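Local coordinates for rhamnogalacturonan endolyase YesW (Bacillus subtilis, PDB 2ZUX), which breaks down the type I rhamnogalacturonan of plant cell-wall pectin by endo-type eliminative cleavage and needs calcium or manganese for activity, at residues 504-509 / 538-543; 462-467 / 511-516; 4-9 / 546-551. One frame throughout, in Å; residues are numbered along the deposited sequence.

How the contacts relate
From the N terminus, residues 4-9 come first, leading toward strand 13-17 of the beta-sheet domain. They meet 546-551, on the helix 547-553 near the end of the chain, so contact 3 closes a loop over almost the whole protein, with contacts 1 and 2 nested inside it. Contact 2 starts at 462-467 and closes at 511-516; contact 1 starts between them at 504-509 and closes later, at 538-543, so the two cross. They share one calcium ion and the neighbouring strands 503-505 and 514-519 of a propeller sheet. Tyr547, in segment 546-551, joins all three, its OH meeting Asp506 N and Glu513 OE2.

Contact 1 (504-509 / 538-543); sequences QADLLG and LYTLMH. With CA (calcium ion), chain E.
Asp506 reaches across to the turn at Thr540 and Leu541 with one carboxylate oxygen. Leu541 N donates to Asp506 OD2 over 3.1 Å along a nearly straight line (164°), meeting the anti lone pair of OD2, the one facing away from OD1. Thr540 OG1 lies 3.1 Å from the same OD2, the two side chains crossing at about a right angle. Water 1 extends this polar patch: it donates to Asp506 O at 2.8 Å and bonds Thr540 OG1 at 3.0 Å. Met542 CG, placed anti to its carbonyl carbon (chi1 -65°), comes within 3.1 Å of Asp506 O, a tight approach, while Leu541 CB packs on Asp506 CB at 3.9 Å. With CG opposite the backbone N (chi1 175°), the Asp506 carboxylate points OD2 at 540-541 while OD1 binds a calcium ion at 2.4 Å. Leu508 O binds that ion at 2.3 Å, and water 2 is a further ligand. Asp510, Arg512 and Glu514 complete the site, and Glu514 also accepts a bond from Leu507 N. Liganding every second residue from an aspartate to a glutamate eight positions on, this loop between two antiparallel strands repeats the calcium-loop pattern of Asp121 to Glu129 in the same beta-propeller.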
ATOM      1  N   GLN A 504       3.517   2.957  -4.903  1.00  9.13           N
ATOM      2  CA  GLN A 504       3.894   4.296  -4.452  1.00  8.70           C
ATOM      3  C   GLN A 504       4.224   4.207  -2.970  1.00  8.51           C
ATOM      4  O   GLN A 504       3.402   3.737  -2.184  1.00  8.94           O
ATOM      5  CB  GLN A 504       2.759   5.288  -4.662  1.00  8.84           C
ATOM      6  CG  GLN A 504       3.051   6.685  -4.130  1.00  9.29           C
ATOM      7  CD  GLN A 504       1.831   7.572  -4.214  1.00  9.72           C
ATOM      8  OE1 GLN A 504       1.317   7.840  -5.313  1.00 10.01           O
ATOM      9  NE2 GLN A 504       1.332   8.006  -3.055  1.00  9.28           N
ATOM     10  N   ALA A 505       5.426   4.633  -2.577  1.00  8.88           N
ATOM     11  CA  ALA A 505       5.839   4.560  -1.175  1.00  9.35           C
ATOM     12  C   ALA A 505       7.086   5.384  -0.974  1.00  9.43           C
ATOM     13  O   ALA A 505       7.940   5.458  -1.869  1.00  9.37           O
ATOM     14  CB  ALA A 505       6.126   3.118  -0.770  1.00  9.43           C
ATOM     15  N   ASP A 506       7.219   5.969   0.211  1.00  9.77           N
ATOM     16  CA  ASP A 506       8.511   6.542   0.608  1.00  9.64           C
ATOM     17  C   ASP A 506       9.469   5.407   0.949  1.00 10.59           C
ATOM     18  O   ASP A 506       9.545   4.965   2.102  1.00 11.16           O
ATOM     19  CB  ASP A 506       8.362   7.478   1.803  1.00  9.99           C
ATOM     20  CG  ASP A 506       9.695   7.984   2.310  1.00 10.09           C
ATOM     21  OD1 ASP A 506      10.683   7.973   1.535  1.00 10.56           O
ATOM     22  OD2 ASP A 506       9.750   8.395   3.478  1.00 10.37           O
ATOM     23  N   LEU A 507      10.189   4.928  -0.062  1.00 10.76           N
ATOM     24  CA  LEU A 507      11.053   3.769   0.139  1.00 12.50           C
ATOM     25  C   LEU A 507      12.545   4.087   0.181  1.00 12.02           C
ATOM     26  O   LEU A 507      13.333   3.229   0.545  1.00 11.74           O
ATOM     27  CB  LEU A 507      10.735   2.636  -0.849  1.00 14.29           C
ATOM     28  CG  LEU A 507      10.496   2.897  -2.328  1.00 16.52           C
ATOM     29  CD1 LEU A 507      11.779   3.264  -3.043  1.00 19.56           C
ATOM     30  CD2 LEU A 507       9.875   1.663  -2.985  1.00 14.85           C
ATOM     31  N   LEU A 508      12.921   5.304  -0.199  1.00 11.97           N
ATOM     32  CA  LEU A 508      14.308   5.767  -0.059  1.00 12.42           C
ATOM     33  C   LEU A 508      14.316   7.287   0.003  1.00 11.84           C
ATOM     34  O   LEU A 508      13.301   7.926  -0.251  1.00 11.37           O
ATOM     35  CB  LEU A 508      15.208   5.257  -1.189  1.00 13.82           C
ATOM     36  CG  LEU A 508      14.756   5.381  -2.632  1.00 15.69           C
ATOM     37  CD1 LEU A 508      15.036   6.764  -3.189  1.00 16.71           C
ATOM     38  CD2 LEU A 508      15.453   4.308  -3.490  1.00 17.36           C
ATOM     39  N   GLY A 509      15.452   7.866   0.370  1.00 11.47           N
ATOM     40  CA  GLY A 509      15.573   9.316   0.407  1.00 11.06           C
ATOM     41  C   GLY A 509      14.732   9.944   1.500  1.00 10.55           C
ATOM     42  O   GLY A 509      14.387   9.283   2.486  1.00 10.44           O
ATOM     43  N   LEU A 538      10.674  15.604   7.503  1.00 12.50           N
ATOM     44  CA  LEU A 538       9.696  14.805   8.240  1.00 12.24           C
ATOM     45  C   LEU A 538      10.248  13.412   8.414  1.00 12.12           C
ATOM     46  O   LEU A 538      11.051  12.963   7.599  1.00 12.38           O
ATOM     47  CB  LEU A 538       8.355  14.747   7.500  1.00 12.51           C
ATOM     48  CG  LEU A 538       7.503  16.011   7.531  1.00 13.68           C
ATOM     49  CD1 LEU A 538       7.765  16.903   6.335  1.00 17.18           C
ATOM     50  CD2 LEU A 538       6.031  15.646   7.602  1.00 17.41           C
ATOM     51  N   TYR A 539       9.835  12.730   9.475  1.00 11.54           N
ATOM     52  CA  TYR A 539      10.231  11.342   9.677  1.00 11.52           C
ATOM     53  C   TYR A 539       9.859  10.508   8.467  1.00 11.15           C
ATOM     54  O   TYR A 539       8.805  10.715   7.859  1.00 11.73           O
ATOM     55  CB  TYR A 539       9.566  10.760  10.921  1.00 12.58           C
ATOM     56  CG  TYR A 539      10.149  11.314  12.195  1.00 13.03           C
ATOM     57  CD1 TYR A 539      11.419  10.938  12.606  1.00 13.15           C
ATOM     58  CD2 TYR A 539       9.438  12.223  12.981  1.00 13.96           C
ATOM     59  CE1 TYR A 539      11.972  11.445  13.765  1.00 14.77           C
ATOM     60  CE2 TYR A 539       9.992  12.739  14.149  1.00 15.17           C
ATOM     61  CZ  TYR A 539      11.256  12.344  14.531  1.00 14.41           C
ATOM     62  OH  TYR A 539      11.815  12.846  15.688  1.00 15.87           O
ATOM     63  N   THR A 540      10.721   9.558   8.113  1.00 10.66           N
ATOM     64  CA  THR A 540      10.406   8.672   7.003  1.00 11.18           C
ATOM     65  C   THR A 540       8.993   8.117   7.188  1.00 10.54           C
ATOM     66  O   THR A 540       8.592   7.726   8.289  1.00 10.18           O
ATOM     67  CB  THR A 540      11.452   7.549   6.818  1.00 11.65           C
ATOM     68  OG1 THR A 540      11.056   6.737   5.703  1.00 12.71           O
ATOM     69  CG2 THR A 540      11.576   6.659   8.053  1.00 11.52           C
ATOM     70  N   LEU A 541       8.223   8.118   6.107  1.00 10.23           N
ATOM     71  CA  LEU A 541       6.808   7.772   6.219  1.00 10.34           C
ATOM     72  C   LEU A 541       6.598   6.311   6.606  1.00  9.89           C
ATOM     73  O   LEU A 541       5.570   5.958   7.177  1.00  9.71           O
ATOM     74  CB  LEU A 541       6.065   8.135   4.933  1.00 10.29           C
ATOM     75  CG  LEU A 541       6.217   9.582   4.450  1.00 11.05           C
ATOM     76  CD1 LEU A 541       5.352   9.817   3.212  1.00 12.37           C
ATOM     77  CD2 LEU A 541       5.880  10.590   5.567  1.00 11.76           C
ATOM     78  N   MET A 542       7.599   5.475   6.335  1.00  9.82           N
ATOM     79  CA  MET A 542       7.543   4.068   6.701  1.00 10.28           C
ATOM     80  C   MET A 542       7.665   3.858   8.210  1.00 10.21           C
ATOM     81  O   MET A 542       7.492   2.736   8.693  1.00 10.08           O
ATOM     82  CB  MET A 542       8.616   3.281   5.948  1.00 10.52           C
ATOM     83  CG  MET A 542       8.384   3.270   4.442  1.00 11.15           C
ATOM     84  SD  MET A 542       6.800   2.600   3.896  1.00 10.95           S
ATOM     85  CE  MET A 542       7.272   0.885   3.619  1.00 11.40           C
ATOM     86  N   HIS A 543       7.972   4.927   8.952  1.00 10.30           N
ATOM     87  CA  HIS A 543       7.951   4.879  10.417  1.00 10.78           C
ATOM     88  C   HIS A 543       6.673   5.484  11.011  1.00 11.58           C
ATOM     89  O   HIS A 543       6.553   5.624  12.232  1.00 12.47           O
ATOM     90  CB  HIS A 543       9.181   5.566  11.009  1.00 10.89           C
ATOM     91  CG  HIS A 543      10.431   4.745  10.966  1.00 11.25           C
ATOM     92  ND1 HIS A 543      10.451   3.378  10.781  1.00 12.68           N
ATOM     93  CD2 HIS A 543      11.718   5.116  11.153  1.00  9.45           C
ATOM     94  CE1 HIS A 543      11.702   2.950  10.824  1.00  9.94           C
ATOM     95  NE2 HIS A 543      12.486   3.986  11.065  1.00 13.75           N
TER
HETATM   96 CA    CA E 631      11.455   9.271  -0.331  1.00  9.78          CA
HETATM   97  O   HOH W   1      11.483   4.379   3.963  1.00 15.94           O
HETATM   98  O   HOH W   2      12.445  11.323  -1.210  1.00 10.63           O

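Contact 2 (462-467 / 511-516); sequences LLREQL and WREEVV. With CA (calcium ion), chain F; CA (calcium ion), chain E.
Arg464 NH2 donates to Glu513 OE1 at 3.0 Å with N-H...O at 171°, one bond of a salt bridge between two buried side chains. The oxygen sits at the edge of the guanidinium, almost in its plane, whereas the nitrogen meets OE1 on the syn side, 25° out of the carboxylate plane. Arg464 gets there extended from CG to NE, its first torsion (-155°) throwing the chain away from the backbone N, and crosses Glu513 at about a right angle. Each has a second partner likely to limit its turning, Pro562 for the arginine and the Tyr547 hydroxyl for Glu513 OE2. The two segments run in nearly the same direction, each leading from a calcium loop into a strand of a different propeller sheet. Asp459, Asp461, Leu463 O (2.3 Å), both oxygens of Glu465 and water 3 bind one ion; Arg512 O (2.3 Å) and both oxygens of Glu514 bind the other, with the same every-second-residue spacing. Farther along, Leu467 and Val515 meet tip to tip, CD1 to CG2 at 3.7 Å, beside Ile456. Leu462 CD2 approaches Trp511 CH2 obliquely at 4.0 Å, while Arg512 lays CD over the centre of one face of the indole.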
ATOM      1  N   LEU A 462       4.096  21.200   1.383  1.00 11.49           N
ATOM      2  CA  LEU A 462       3.354  20.286   2.241  1.00 11.49           C
ATOM      3  C   LEU A 462       1.986  19.899   1.683  1.00 11.20           C
ATOM      4  O   LEU A 462       1.340  19.005   2.229  1.00 11.36           O
ATOM      5  CB  LEU A 462       3.232  20.873   3.653  1.00 11.58           C
ATOM      6  CG  LEU A 462       4.550  21.057   4.422  1.00 12.18           C
ATOM      7  CD1 LEU A 462       4.296  21.841   5.700  1.00 13.36           C
ATOM      8  CD2 LEU A 462       5.197  19.709   4.745  1.00 12.26           C
ATOM      9  N   LEU A 463       1.560  20.538   0.597  1.00 11.05           N
ATOM     10  CA  LEU A 463       0.355  20.098  -0.111  1.00 10.97           C
ATOM     11  C   LEU A 463       0.651  18.761  -0.779  1.00 10.43           C
ATOM     12  O   LEU A 463       1.821  18.423  -1.012  1.00 10.63           O
ATOM     13  CB  LEU A 463      -0.086  21.137  -1.146  1.00 11.15           C
ATOM     14  CG  LEU A 463      -0.432  22.530  -0.607  1.00 11.72           C
ATOM     15  CD1 LEU A 463      -0.764  23.456  -1.761  1.00 12.78           C
ATOM     16  CD2 LEU A 463      -1.599  22.471   0.381  1.00 13.04           C
ATOM     17  N   ARG A 464      -0.390  17.995  -1.083  1.00 10.28           N
ATOM     18  CA  ARG A 464      -0.200  16.718  -1.744  1.00 10.35           C
ATOM     19  C   ARG A 464      -0.535  16.834  -3.216  1.00 10.19           C
ATOM     20  O   ARG A 464      -1.533  17.464  -3.599  1.00 10.53           O
ATOM     21  CB  ARG A 464      -1.017  15.620  -1.059  1.00 10.24           C
ATOM     22  CG  ARG A 464      -0.442  14.231  -1.270  1.00  9.18           C
ATOM     23  CD  ARG A 464      -1.066  13.195  -0.370  1.00  9.50           C
ATOM     24  NE  ARG A 464      -0.289  11.953  -0.384  1.00  9.51           N
ATOM     25  CZ  ARG A 464      -0.714  10.796   0.121  1.00  9.41           C
ATOM     26  NH1 ARG A 464      -1.921  10.709   0.676  1.00  9.44           N
ATOM     27  NH2 ARG A 464       0.070   9.722   0.078  1.00  9.41           N
ATOM     28  N   GLU A 465       0.315  16.226  -4.039  1.00 10.20           N
ATOM     29  CA  GLU A 465       0.129  16.201  -5.482  1.00 10.64           C
ATOM     30  C   GLU A 465      -0.750  14.997  -5.860  1.00 10.41           C
ATOM     31  O   GLU A 465      -1.195  14.252  -4.983  1.00 10.20           O
ATOM     32  CB  GLU A 465       1.493  16.185  -6.182  1.00 10.63           C
ATOM     33  CG  GLU A 465       2.280  17.514  -6.063  1.00 11.49           C
ATOM     34  CD  GLU A 465       2.692  17.874  -4.632  1.00 10.83           C
ATOM     35  OE1 GLU A 465       3.580  17.201  -4.064  1.00 10.38           O
ATOM     36  OE2 GLU A 465       2.147  18.860  -4.065  1.00 11.81           O
ATOM     37  N   GLN A 466      -1.031  14.833  -7.146  1.00 10.45           N
ATOM     38  CA  GLN A 466      -1.913  13.761  -7.607  1.00 10.72           C
ATOM     39  C   GLN A 466      -1.151  12.816  -8.516  1.00 10.08           C
ATOM     40  O   GLN A 466      -0.267  13.242  -9.264  1.00 10.49           O
ATOM     41  CB  GLN A 466      -3.124  14.325  -8.354  1.00 10.98           C
ATOM     42  CG  GLN A 466      -4.112  15.098  -7.478  1.00 14.10           C
ATOM     43  CD  GLN A 466      -3.620  16.513  -7.161  1.00 16.38           C
ATOM     44  OE1 GLN A 466      -3.264  17.269  -8.065  1.00 19.79           O
ATOM     45  NE2 GLN A 466      -3.542  16.846  -5.882  1.00 21.87           N
ATOM     46  N   LEU A 467      -1.481  11.531  -8.458  1.00  9.86           N
ATOM     47  CA  LEU A 467      -0.876  10.549  -9.353  1.00 10.23           C
ATOM     48  C   LEU A 467      -1.965   9.734 -10.032  1.00  9.97           C
ATOM     49  O   LEU A 467      -2.947   9.329  -9.407  1.00  9.81           O
ATOM     50  CB  LEU A 467       0.095   9.646  -8.585  1.00 10.33           C
ATOM     51  CG  LEU A 467       0.808   8.543  -9.380  1.00 10.88           C
ATOM     52  CD1 LEU A 467       2.156   8.259  -8.758  1.00 11.59           C
ATOM     53  CD2 LEU A 467      -0.010   7.255  -9.481  1.00 12.47           C
ATOM     54  N   TRP A 511      11.323  12.430   2.896  1.00 10.90           N
ATOM     55  CA  TRP A 511       9.923  12.093   3.136  1.00 10.42           C
ATOM     56  C   TRP A 511       9.028  12.026   1.903  1.00 10.20           C
ATOM     57  O   TRP A 511       7.929  11.470   1.990  1.00 10.29           O
ATOM     58  CB  TRP A 511       9.323  13.052   4.164  1.00 11.03           C
ATOM     59  CG  TRP A 511       9.258  14.478   3.710  1.00 10.33           C
ATOM     60  CD1 TRP A 511      10.259  15.405   3.787  1.00 11.93           C
ATOM     61  CD2 TRP A 511       8.131  15.152   3.127  1.00 10.31           C
ATOM     62  NE1 TRP A 511       9.827  16.612   3.280  1.00 11.73           N
ATOM     63  CE2 TRP A 511       8.529  16.483   2.858  1.00 11.04           C
ATOM     64  CE3 TRP A 511       6.825  14.758   2.792  1.00 10.27           C
ATOM     65  CZ2 TRP A 511       7.666  17.427   2.286  1.00 11.73           C
ATOM     66  CZ3 TRP A 511       5.968  15.704   2.224  1.00 11.89           C
ATOM     67  CH2 TRP A 511       6.396  17.017   1.975  1.00 11.70           C
ATOM     68  N   ARG A 512       9.459  12.571   0.767  1.00  9.39           N
ATOM     69  CA  ARG A 512       8.617  12.469  -0.419  1.00  9.69           C
ATOM     70  C   ARG A 512       8.496  11.012  -0.862  1.00  9.10           C
ATOM     71  O   ARG A 512       9.356  10.182  -0.563  1.00  9.63           O
ATOM     72  CB  ARG A 512       9.114  13.365  -1.552  1.00  9.56           C
ATOM     73  CG  ARG A 512       8.612  14.814  -1.468  1.00  9.74           C
ATOM     74  CD  ARG A 512       9.340  15.650  -0.410  1.00 10.16           C
ATOM     75  NE  ARG A 512      10.787  15.745  -0.630  1.00 10.34           N
ATOM     76  CZ  ARG A 512      11.367  16.565  -1.502  1.00 10.90           C
ATOM     77  NH1 ARG A 512      12.686  16.574  -1.612  1.00 12.10           N
ATOM     78  NH2 ARG A 512      10.638  17.369  -2.267  1.00 11.05           N
ATOM     79  N   GLU A 513       7.407  10.700  -1.556  1.00  9.34           N
ATOM     80  CA  GLU A 513       7.135   9.335  -1.961  1.00  9.37           C
ATOM     81  C   GLU A 513       7.764   9.004  -3.310  1.00  9.69           C
ATOM     82  O   GLU A 513       7.718   9.803  -4.228  1.00 10.06           O
ATOM     83  CB  GLU A 513       5.626   9.125  -2.011  1.00  9.44           C
ATOM     84  CG  GLU A 513       4.945   9.401  -0.686  1.00  9.51           C
ATOM     85  CD  GLU A 513       3.449   9.213  -0.756  1.00  9.72           C
ATOM     86  OE1 GLU A 513       2.758  10.205  -1.062  1.00  9.40           O
ATOM     87  OE2 GLU A 513       2.987   8.071  -0.531  1.00  9.82           O
ATOM     88  N   GLU A 514       8.352   7.815  -3.398  1.00  9.19           N
ATOM     89  CA  GLU A 514       8.851   7.284  -4.666  1.00  9.63           C
ATOM     90  C   GLU A 514       7.710   6.617  -5.414  1.00  9.92           C
ATOM     91  O   GLU A 514       6.688   6.234  -4.818  1.00 10.00           O
ATOM     92  CB  GLU A 514       9.958   6.261  -4.425  1.00  9.80           C
ATOM     93  CG  GLU A 514      11.306   6.849  -4.023  1.00  9.62           C
ATOM     94  CD  GLU A 514      11.256   7.670  -2.736  1.00  9.53           C
ATOM     95  OE1 GLU A 514      10.833   7.131  -1.684  1.00  9.83           O
ATOM     96  OE2 GLU A 514      11.633   8.867  -2.776  1.00 10.23           O
ATOM     97  N   VAL A 515       7.878   6.493  -6.727  1.00  9.93           N
ATOM     98  CA  VAL A 515       6.934   5.743  -7.546  1.00 10.44           C
ATOM     99  C   VAL A 515       7.681   4.636  -8.259  1.00 10.28           C
ATOM    100  O   VAL A 515       8.751   4.862  -8.830  1.00 10.66           O
ATOM    101  CB  VAL A 515       6.243   6.611  -8.603  1.00 10.92           C
ATOM    102  CG1 VAL A 515       5.102   5.835  -9.249  1.00 11.37           C
ATOM    103  CG2 VAL A 515       5.722   7.889  -7.995  1.00 12.81           C
ATOM    104  N   VAL A 516       7.110   3.437  -8.217  1.00 10.15           N
ATOM    105  CA  VAL A 516       7.621   2.309  -8.970  1.00 10.42           C
ATOM    106  C   VAL A 516       6.628   2.038 -10.095  1.00 10.45           C
ATOM    107  O   VAL A 516       5.479   1.669  -9.827  1.00 10.78           O
ATOM    108  CB  VAL A 516       7.767   1.054  -8.089  1.00 10.18           C
ATOM    109  CG1 VAL A 516       8.386  -0.097  -8.894  1.00 11.09           C
ATOM    110  CG2 VAL A 516       8.596   1.367  -6.842  1.00 11.07           C
TER
HETATM  111 CA    CA F 632       3.709  18.904  -2.183  1.00 10.72          CA
HETATM  112 CA    CA E 631      11.455   9.271  -0.331  1.00  9.78          CA
HETATM  113  O   HOH W   2      12.445  11.323  -1.210  1.00 10.63           O
HETATM  114  O   HOH W   3       5.234  17.145  -1.385  1.00 10.96           O

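Contact 3 (4-9 / 546-551); sequences QMEALN and VYRLGI
The guanidinium of Arg548 takes the carboxylate of Glu6 at its edge, close to its own plane, in a side-on pair: NE donates to OE1 at 2.9 Å and NH2 to OE2 at 2.9 Å. The second bond is the straighter, at 166°. The two flat groups are not coplanar but 34° apart, so each nitrogen comes to its oxygen from the syn side yet tilted out of the carboxylate plane. A bend in the arginine chain at chi2 (62°) turns NE and NH2 toward the loop 4-9. On the aliphatic part, Met5 slides past Arg548 in the opposite direction, its CE touching CB at 3.8 Å. Tyr128 gives Glu6 OE1 a further hydrogen bond, and Arg548 NH2 has a weak one to Val119 O. The contact joins the loop between strands 3-4 and 13-17 to the helix 547-553 of the propeller domain. A leucine at the place of Arg548 would probably leave the Glu6 carboxylate without its positive mate and less firmly oriented, with the Tyr128 bond remaining at OE1. The two-bond pairing with the guanidinium is likely to keep Glu6 ionised beside the calcium loops of Asp121 and Asp185.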
ATOM      1  N   GLN A   4       6.520  -2.165  17.328  1.00 12.72           N
ATOM      2  CA  GLN A   4       7.547  -2.730  16.475  1.00 12.40           C
ATOM      3  C   GLN A   4       7.510  -2.054  15.102  1.00 11.96           C
ATOM      4  O   GLN A   4       6.458  -2.019  14.457  1.00 12.30           O
ATOM      5  CB  GLN A   4       7.324  -4.231  16.318  1.00 12.46           C
ATOM      6  CG  GLN A   4       8.337  -4.914  15.423  1.00 12.38           C
ATOM      7  CD  GLN A   4       7.813  -6.227  14.865  1.00 11.47           C
ATOM      8  OE1 GLN A   4       7.465  -7.144  15.610  1.00 12.40           O
ATOM      9  NE2 GLN A   4       7.731  -6.312  13.541  1.00 12.12           N
ATOM     10  N   MET A   5       8.633  -1.492  14.675  1.00 12.00           N
ATOM     11  CA  MET A   5       8.777  -0.961  13.311  1.00 12.04           C
ATOM     12  C   MET A   5      10.139  -1.386  12.761  1.00 12.56           C
ATOM     13  O   MET A   5      10.952  -1.958  13.489  1.00 12.88           O
ATOM     14  CB  MET A   5       8.579   0.562  13.275  1.00 12.50           C
ATOM     15  CG  MET A   5       7.189   1.002  13.763  1.00 12.68           C
ATOM     16  SD  MET A   5       5.783   0.504  12.713  1.00 14.78           S
ATOM     17  CE  MET A   5       5.721   1.880  11.558  1.00 15.89           C
ATOM     18  N   GLU A   6      10.393  -1.120  11.485  1.00 11.69           N
ATOM     19  CA  GLU A   6      11.580  -1.654  10.821  1.00 12.24           C
ATOM     20  C   GLU A   6      12.835  -0.879  11.159  1.00 12.29           C
ATOM     21  O   GLU A   6      12.831   0.344  11.198  1.00 12.47           O
ATOM     22  CB  GLU A   6      11.373  -1.672   9.306  1.00 12.03           C
ATOM     23  CG  GLU A   6      10.396  -2.760   8.863  1.00 11.37           C
ATOM     24  CD  GLU A   6       9.564  -2.397   7.639  1.00 10.83           C
ATOM     25  OE1 GLU A   6       9.284  -1.196   7.421  1.00 10.95           O
ATOM     26  OE2 GLU A   6       9.163  -3.335   6.914  1.00 11.29           O
ATOM     27  N   ALA A   7      13.918  -1.613  11.388  1.00 12.36           N
ATOM     28  CA  ALA A   7      15.243  -1.003  11.443  1.00 13.14           C
ATOM     29  C   ALA A   7      15.657  -0.660  10.018  1.00 13.53           C
ATOM     30  O   ALA A   7      15.909  -1.552   9.201  1.00 14.82           O
ATOM     31  CB  ALA A   7      16.245  -1.950  12.101  1.00 13.47           C
ATOM     32  N   LEU A   8      15.680   0.632   9.711  1.00 13.29           N
ATOM     33  CA  LEU A   8      15.978   1.105   8.367  1.00 12.96           C
ATOM     34  C   LEU A   8      17.356   1.728   8.315  1.00 13.19           C
ATOM     35  O   LEU A   8      17.813   2.339   9.292  1.00 13.45           O
ATOM     36  CB  LEU A   8      14.913   2.108   7.898  1.00 13.18           C
ATOM     37  CG  LEU A   8      13.503   1.537   7.667  1.00 12.63           C
ATOM     38  CD1 LEU A   8      12.531   2.638   7.264  1.00 13.16           C
ATOM     39  CD2 LEU A   8      13.478   0.402   6.635  1.00 12.69           C
ATOM     40  N   ASN A   9      18.027   1.565   7.179  1.00 12.76           N
ATOM     41  CA  ASN A   9      19.294   2.253   6.971  1.00 13.02           C
ATOM     42  C   ASN A   9      19.023   3.717   6.604  1.00 12.74           C
ATOM     43  O   ASN A   9      17.883   4.178   6.682  1.00 12.97           O
ATOM     44  CB  ASN A   9      20.204   1.492   5.982  1.00 13.20           C
ATOM     45  CG  ASN A   9      19.767   1.614   4.523  1.00 13.39           C
ATOM     46  OD1 ASN A   9      18.853   2.373   4.179  1.00 12.68           O
ATOM     47  ND2 ASN A   9      20.446   0.870   3.650  1.00 14.53           N
ATOM     48  N   VAL A 546       0.284   4.408  10.460  1.00 11.71           N
ATOM     49  CA  VAL A 546      -0.813   4.230   9.494  1.00 10.97           C
ATOM     50  C   VAL A 546      -0.272   4.156   8.060  1.00 10.36           C
ATOM     51  O   VAL A 546      -0.746   3.344   7.244  1.00 10.41           O
ATOM     52  CB  VAL A 546      -1.886   5.352   9.639  1.00 10.84           C
ATOM     53  CG1 VAL A 546      -2.894   5.316   8.502  1.00 11.46           C
ATOM     54  CG2 VAL A 546      -2.599   5.206  10.966  1.00 11.04           C
ATOM     55  N   TYR A 547       0.715   4.991   7.745  1.00  9.39           N
ATOM     56  CA  TYR A 547       1.310   4.969   6.416  1.00  9.38           C
ATOM     57  C   TYR A 547       1.944   3.611   6.126  1.00  9.46           C
ATOM     58  O   TYR A 547       1.740   3.038   5.053  1.00  9.38           O
ATOM     59  CB  TYR A 547       2.340   6.089   6.266  1.00  9.27           C
ATOM     60  CG  TYR A 547       2.874   6.224   4.856  1.00  8.46           C
ATOM     61  CD1 TYR A 547       2.345   7.157   3.978  1.00  8.48           C
ATOM     62  CD2 TYR A 547       3.911   5.408   4.415  1.00  8.45           C
ATOM     63  CE1 TYR A 547       2.832   7.271   2.673  1.00  7.66           C
ATOM     64  CE2 TYR A 547       4.406   5.509   3.127  1.00  7.99           C
ATOM     65  CZ  TYR A 547       3.873   6.442   2.272  1.00  8.10           C
ATOM     66  OH  TYR A 547       4.394   6.520   1.004  1.00  8.74           O
ATOM     67  N   ARG A 548       2.732   3.096   7.068  1.00  9.33           N
ATOM     68  CA  ARG A 548       3.424   1.824   6.841  1.00  9.21           C
ATOM     69  C   ARG A 548       2.427   0.712   6.553  1.00  9.41           C
ATOM     70  O   ARG A 548       2.654  -0.157   5.702  1.00  9.36           O
ATOM     71  CB  ARG A 548       4.299   1.452   8.044  1.00  9.77           C
ATOM     72  CG  ARG A 548       5.007   0.094   7.932  1.00  9.34           C
ATOM     73  CD  ARG A 548       5.946   0.116   6.749  1.00  9.52           C
ATOM     74  NE  ARG A 548       6.588  -1.164   6.422  1.00 10.59           N
ATOM     75  CZ  ARG A 548       6.109  -2.058   5.557  1.00 10.02           C
ATOM     76  NH1 ARG A 548       4.917  -1.883   4.986  1.00 10.21           N
ATOM     77  NH2 ARG A 548       6.809  -3.158   5.296  1.00  9.97           N
ATOM     78  N   LEU A 549       1.323   0.725   7.289  1.00  8.89           N
ATOM     79  CA  LEU A 549       0.279  -0.271   7.081  1.00  9.49           C
ATOM     80  C   LEU A 549      -0.416  -0.082   5.737  1.00  8.87           C
ATOM     81  O   LEU A 549      -0.792  -1.065   5.106  1.00  8.73           O
ATOM     82  CB  LEU A 549      -0.728  -0.277   8.239  1.00  9.76           C
ATOM     83  CG  LEU A 549      -0.091  -0.563   9.607  1.00 11.45           C
ATOM     84  CD1 LEU A 549      -1.163  -0.544  10.686  1.00 13.71           C
ATOM     85  CD2 LEU A 549       0.656  -1.886   9.621  1.00 13.39           C
ATOM     86  N   GLY A 550      -0.570   1.169   5.306  1.00  8.78           N
ATOM     87  CA  GLY A 550      -1.092   1.470   3.968  1.00  8.88           C
ATOM     88  C   GLY A 550      -0.241   0.899   2.844  1.00  8.66           C
ATOM     89  O   GLY A 550      -0.772   0.410   1.836  1.00  8.37           O
ATOM     90  N   ILE A 551       1.075   0.916   3.023  1.00  8.25           N
ATOM     91  CA  ILE A 551       1.951   0.328   2.011  1.00  8.68           C
ATOM     92  C   ILE A 551       1.725  -1.185   1.969  1.00  8.44           C
ATOM     93  O   ILE A 551       1.654  -1.772   0.888  1.00  9.06           O
ATOM     94  CB  ILE A 551       3.432   0.693   2.241  1.00  8.56           C
ATOM     95  CG1 ILE A 551       3.614   2.219   2.205  1.00  9.44           C
ATOM     96  CG2 ILE A 551       4.316  -0.004   1.208  1.00  9.57           C
ATOM     97  CD1 ILE A 551       2.974   2.931   1.010  1.00  9.58           C
TER